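Local atomic coordinates of abhydrolase domain-containing protein (PDB entry 5H3H), a protein that probably hydrolyses carboxylic esters and, as a perhydrolase, may also handle peracids such as the ethaneperoxoic acid bound in its pocket. Residues 109-114 with 208-213; 116-121 with 263-268. One frame throughout, in Å; residues are numbered along the deposited sequence.

Contact 1. Residues 109-114 with 208-213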
loop_
_atom_site.group_PDB
_atom_site.type_symbol
_atom_site.label_atom_id
_atom_site.label_comp_id
_atom_site.label_asym_id
_atom_site.label_seq_id
_atom_site.Cartn_x
_atom_site.Cartn_y
_atom_site.Cartn_z
ATOM N N HIS B 109 -1.706 0.040 3.894
ATOM C CA HIS B 109 -2.438 -1.040 3.313
ATOM C C HIS B 109 -3.042 -0.808 1.929
ATOM O O HIS B 109 -3.699 -1.693 1.439
ATOM C CB HIS B 109 -3.490 -1.451 4.299
ATOM C CG HIS B 109 -2.919 -1.747 5.630
ATOM N ND1 HIS B 109 -2.539 -3.016 6.008
ATOM C CD2 HIS B 109 -2.563 -0.922 6.646
ATOM C CE1 HIS B 109 -2.017 -2.969 7.222
ATOM N NE2 HIS B 109 -2.030 -1.711 7.636
ATOM N N GLY B 110 -2.795 0.344 1.301
ATOM C CA GLY B 110 -3.348 0.639 -0.038
ATOM C C GLY B 110 -4.829 1.027 -0.056
ATOM O O GLY B 110 -5.549 0.937 0.963
ATOM N N GLU B 111 -5.302 1.337 -1.244
ATOM C CA GLU B 111 -6.633 1.898 -1.474
ATOM C C GLU B 111 -7.637 0.967 -2.142
ATOM O O GLU B 111 -8.758 1.374 -2.433
ATOM C CB GLU B 111 -6.453 3.200 -2.275
ATOM C CG GLU B 111 -5.397 4.101 -1.600
ATOM C CD GLU B 111 -4.764 5.173 -2.497
ATOM O OE1 GLU B 111 -4.400 6.258 -1.959
ATOM O OE2 GLU B 111 -4.591 4.923 -3.718
ATOM N N SER B 112 -7.283 -0.302 -2.362
ATOM C CA SER B 112 -8.201 -1.215 -3.122
ATOM C C SER B 112 -9.586 -1.456 -2.524
ATOM O O SER B 112 -10.500 -1.772 -3.271
ATOM C CB SER B 112 -7.564 -2.579 -3.403
ATOM O OG SER B 112 -8.303 -3.218 -4.466
ATOM N N ASN B 113 -9.771 -1.286 -1.199
ATOM C CA ASN B 113 -11.123 -1.443 -0.584
ATOM C C ASN B 113 -11.865 -0.149 -0.366
ATOM O O ASN B 113 -13.014 -0.175 0.075
ATOM C CB ASN B 113 -10.991 -2.131 0.795
ATOM C CG ASN B 113 -10.468 -3.558 0.675
ATOM O OD1 ASN B 113 -11.184 -4.436 0.242
ATOM N ND2 ASN B 113 -9.215 -3.765 1.008
ATOM N N VAL B 114 -11.207 0.976 -0.612
ATOM C CA VAL B 114 -11.784 2.330 -0.259
ATOM C C VAL B 114 -12.103 3.147 -1.504
ATOM O O VAL B 114 -11.231 3.441 -2.305
ATOM C CB VAL B 114 -10.804 3.167 0.577
ATOM C CG1 VAL B 114 -11.363 4.562 0.924
ATOM C CG2 VAL B 114 -10.417 2.418 1.815
ATOM N N ILE B 208 -1.403 9.696 -1.402
ATOM C CA ILE B 208 -2.815 9.398 -1.353
ATOM C C ILE B 208 -3.338 9.624 -2.756
ATOM O O ILE B 208 -3.005 10.664 -3.339
ATOM C CB ILE B 208 -3.534 10.339 -0.330
ATOM C CG1 ILE B 208 -2.982 10.067 1.062
ATOM C CG2 ILE B 208 -5.054 10.172 -0.374
ATOM C CD1 ILE B 208 -3.072 8.619 1.469
ATOM N N THR B 209 -4.110 8.651 -3.280
ATOM C CA THR B 209 -4.740 8.693 -4.628
ATOM C C THR B 209 -6.259 8.774 -4.620
ATOM O O THR B 209 -6.857 9.096 -5.639
ATOM C CB THR B 209 -4.452 7.391 -5.436
ATOM O OG1 THR B 209 -3.092 7.011 -5.281
ATOM C CG2 THR B 209 -4.768 7.538 -6.933
ATOM N N VAL B 210 -6.881 8.437 -3.497
ATOM C CA VAL B 210 -8.320 8.274 -3.412
ATOM C C VAL B 210 -8.970 9.650 -3.447
ATOM O O VAL B 210 -8.400 10.620 -2.935
ATOM C CB VAL B 210 -8.746 7.623 -2.053
ATOM C CG1 VAL B 210 -10.188 7.172 -2.110
ATOM C CG2 VAL B 210 -7.858 6.440 -1.702
ATOM N N ASP B 211 -10.159 9.706 -4.012
ATOM C CA ASP B 211 -11.047 10.874 -3.914
ATOM C C ASP B 211 -11.230 11.307 -2.476
ATOM O O ASP B 211 -11.728 10.525 -1.678
ATOM C CB ASP B 211 -12.437 10.531 -4.447
ATOM C CG ASP B 211 -12.507 10.470 -6.004
ATOM O OD1 ASP B 211 -11.494 10.665 -6.716
ATOM O OD2 ASP B 211 -13.620 10.221 -6.509
ATOM N N THR B 212 -10.847 12.552 -2.172
ATOM C CA THR B 212 -10.945 13.084 -0.809
ATOM C C THR B 212 -11.838 14.337 -0.650
ATOM O O THR B 212 -11.874 15.237 -1.531
ATOM C CB THR B 212 -9.536 13.285 -0.249
ATOM O OG1 THR B 212 -8.792 12.064 -0.511
ATOM C CG2 THR B 212 -9.564 13.577 1.282
ATOM N N LEU B 213 -12.590 14.347 0.460
ATOM C CA LEU B 213 -13.267 15.536 0.972
ATOM C C LEU B 213 -12.717 15.908 2.344
ATOM O O LEU B 213 -12.729 15.058 3.250
ATOM C CB LEU B 213 -14.738 15.257 1.135
ATOM C CG LEU B 213 -15.537 16.388 1.785
ATOM C CD1 LEU B 213 -15.456 17.606 0.861
ATOM C CD2 LEU B 213 -16.973 15.975 2.054
#

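Contact 2. Residues 116-121 with 263-268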
loop_
_atom_site.group_PDB
_atom_site.type_symbol
_atom_site.label_atom_id
_atom_site.label_comp_id
_atom_site.label_asym_id
_atom_site.label_seq_id
_atom_site.Cartn_x
_atom_site.Cartn_y
_atom_site.Cartn_z
ATOM N N LYS B 116 -13.761 6.338 -1.288
ATOM C CA LYS B 116 -13.540 7.748 -0.939
ATOM C C LYS B 116 -13.148 7.944 0.523
ATOM O O LYS B 116 -13.472 7.112 1.384
ATOM C CB LYS B 116 -14.766 8.549 -1.294
ATOM C CG LYS B 116 -15.996 8.163 -0.537
ATOM C CD LYS B 116 -17.252 8.797 -1.141
ATOM C CE LYS B 116 -17.657 8.107 -2.428
ATOM N NZ LYS B 116 -18.886 8.784 -2.954
ATOM N N LEU B 117 -12.436 9.043 0.763
ATOM C CA LEU B 117 -11.929 9.436 2.053
ATOM C C LEU B 117 -12.542 10.770 2.474
ATOM O O LEU B 117 -12.608 11.687 1.674
ATOM C CB LEU B 117 -10.408 9.662 1.896
ATOM C CG LEU B 117 -9.667 10.141 3.137
ATOM C CD1 LEU B 117 -9.893 9.132 4.250
ATOM C CD2 LEU B 117 -8.183 10.391 2.937
ATOM N N ILE B 118 -12.943 10.889 3.722
ATOM C CA ILE B 118 -13.389 12.141 4.278
ATOM C C ILE B 118 -12.500 12.384 5.457
ATOM O O ILE B 118 -12.274 11.466 6.245
ATOM C CB ILE B 118 -14.847 12.093 4.745
ATOM C CG1 ILE B 118 -15.751 11.670 3.580
ATOM C CG2 ILE B 118 -15.263 13.442 5.353
ATOM C CD1 ILE B 118 -17.104 11.115 3.996
ATOM N N LEU B 119 -11.961 13.592 5.553
ATOM C CA LEU B 119 -11.093 13.943 6.641
ATOM C C LEU B 119 -11.797 15.119 7.327
ATOM O O LEU B 119 -11.936 16.127 6.723
ATOM C CB LEU B 119 -9.715 14.371 6.116
ATOM C CG LEU B 119 -8.745 13.329 5.546
ATOM C CD1 LEU B 119 -7.523 14.015 4.987
ATOM C CD2 LEU B 119 -8.302 12.389 6.632
ATOM N N ALA B 120 -12.230 14.960 8.589
ATOM C CA ALA B 120 -13.143 15.885 9.282
ATOM C C ALA B 120 -12.395 16.405 10.487
ATOM O O ALA B 120 -12.081 15.651 11.358
ATOM C CB ALA B 120 -14.434 15.197 9.712
ATOM N N GLY B 121 -12.027 17.698 10.502
ATOM C CA GLY B 121 -11.228 18.245 11.579
ATOM C C GLY B 121 -9.943 17.471 11.841
ATOM O O GLY B 121 -9.514 17.348 12.959
ATOM N N VAL B 263 -23.536 12.822 3.817
ATOM C CA VAL B 263 -24.471 11.982 3.122
ATOM C C VAL B 263 -24.408 12.143 1.624
ATOM O O VAL B 263 -24.464 11.155 0.903
ATOM C CB VAL B 263 -25.915 12.267 3.610
ATOM C CG1 VAL B 263 -26.957 11.686 2.656
ATOM C CG2 VAL B 263 -26.075 11.712 5.038
ATOM N N SER B 264 -24.385 13.398 1.182
ATOM C CA SER B 264 -24.242 13.710 -0.222
ATOM C C SER B 264 -22.978 13.128 -0.818
ATOM O O SER B 264 -23.029 12.584 -1.898
ATOM C CB SER B 264 -24.220 15.233 -0.428
ATOM O OG SER B 264 -25.434 15.831 -0.021
ATOM N N TYR B 265 -21.842 13.279 -0.134
ATOM C CA TYR B 265 -20.586 12.717 -0.597
ATOM C C TYR B 265 -20.571 11.175 -0.605
ATOM O O TYR B 265 -20.020 10.578 -1.530
ATOM C CB TYR B 265 -19.429 13.246 0.237
ATOM C CG TYR B 265 -18.058 13.104 -0.360
ATOM C CD1 TYR B 265 -17.682 13.824 -1.519
ATOM C CD2 TYR B 265 -17.122 12.274 0.215
ATOM C CE1 TYR B 265 -16.405 13.701 -2.045
ATOM C CE2 TYR B 265 -15.859 12.129 -0.314
ATOM C CZ TYR B 265 -15.476 12.847 -1.443
ATOM O OH TYR B 265 -14.182 12.675 -1.958
ATOM N N VAL B 266 -21.166 10.536 0.401
ATOM C CA VAL B 266 -21.325 9.064 0.347
ATOM C C VAL B 266 -22.132 8.657 -0.893
ATOM O O VAL B 266 -21.727 7.729 -1.587
ATOM C CB VAL B 266 -21.854 8.370 1.650
ATOM C CG1 VAL B 266 -21.176 8.917 2.906
ATOM C CG2 VAL B 266 -23.357 8.395 1.787
ATOM N N LYS B 267 -23.224 9.393 -1.171
ATOM C CA LYS B 267 -24.029 9.221 -2.421
ATOM C C LYS B 267 -23.235 9.450 -3.731
ATOM O O LYS B 267 -23.376 8.671 -4.664
ATOM C CB LYS B 267 -25.307 10.111 -2.394
ATOM C CG LYS B 267 -26.438 9.595 -1.496
ATOM C CD LYS B 267 -27.474 10.671 -1.195
ATOM C CE LYS B 267 -28.785 10.115 -0.661
ATOM N NZ LYS B 267 -29.733 9.619 -1.735
ATOM N N SER B 268 -22.411 10.511 -3.806
ATOM C CA SER B 268 -21.519 10.723 -4.943
ATOM C C SER B 268 -20.254 11.536 -4.657
ATOM O O SER B 268 -20.315 12.593 -4.031
ATOM C CB SER B 268 -22.258 11.447 -6.055
ATOM O OG SER B 268 -21.349 12.163 -6.878
#

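Contact 1. Residues 109-114 with 208-213
E111 lies against T209 and V210, joining the type I beta turn E111 to V114, ahead of strand 114-120, to the loop that leads into strand 211-217. The apolar packing is tightest where E111 CG comes within 3.4 Å of V210 CG2, the two chains lying alongside and pointing opposite ways. V114 CG1 and V210 CG1 touch more loosely at 4.2 Å, while V114 also packs on Y105 and L106 of helix 97-109. E111 CG stands anti to the carbonyl carbon (chi1 -50°), and the extended chain beyond it carries the carboxylate across to T209. There T209 N gives a nearly straight bond (170°) to E111 OE1, 2.7 Å away, on the syn side and somewhat out of the carboxylate plane. The solvent side is less firmly held: at exposed T209, OG1 makes a weak bond of 3.0 Å to E111 OE2. With an alanine here, T209 N and OG1 would probably lose their carboxylate partner and V210 CG2 the aliphatic chain lying against it. The carboxylate thus ties the loop by its T209 amide, with the hydroxyl a weaker second hold, beside the V210 packing.

Contact 2. Residues 116-121 with 263-268
Strand 116-120 and helix 263-267 run nearly antiparallel, at 163° with their axes 10.0 Å apart, bringing K116 opposite the last turn of the helix, with K116 CA 8.0 Å from V266 CA. This is the layering of an alpha/beta hydrolase, a helix laid over the central sheet, and two long side chains bridge the gap from opposite sides. K116 reaches outward from the strand. A bend at chi3 (75°) turns its tip onto the helix backbone, where NZ meets Y265 O at 2.6 Å, approaching almost in line with the carbonyl bond (163°). V266 O receives a second, weak bond from the same NZ at 3.3 Å. Y265 reaches the other way, its ring passing alongside the lysine chain so that Y265 CE2 lies 3.7 Å from K116 CD. I118 CG1 meets Y265 CD2, also at 3.7 Å, and both aliphatic neighbours approach the ring obliquely. Beyond this contact the ring packs on D211 and L213 of strand 211-217, so one tyrosine spans two strands. K116 NZ sits above the ring but is too far from it for more than a weak cation-pi attraction. The ammonium thus owes its place chiefly to backbone oxygens, and the negative end of the helix dipole would probably favour its charged form in this buried setting.

How the contacts relate
Contact 1 and contact 2 have centres 12 Å apart and meet through the neighbouring parallel strands 114-120 and 211-217. L213 is the junction: L213 N lies 2.9 Å from L117 O, and L213 O lies 2.8 Å from L119 N, both probable hydrogen bonds. Y265 adds a packing contact, Y265 OH lying 3.3 Å from L213 N. Contact 1 thus sits where both strands begin, while contact 2 lays helix 255-267 over strand 114-120, with Y265 reaching strand 211-217 as well. No residue of the ethaneperoxoic acid pocket belongs to either contact. L117 lies near, without touching, the probable nucleophile elbow around S96, so both contacts are structural packing.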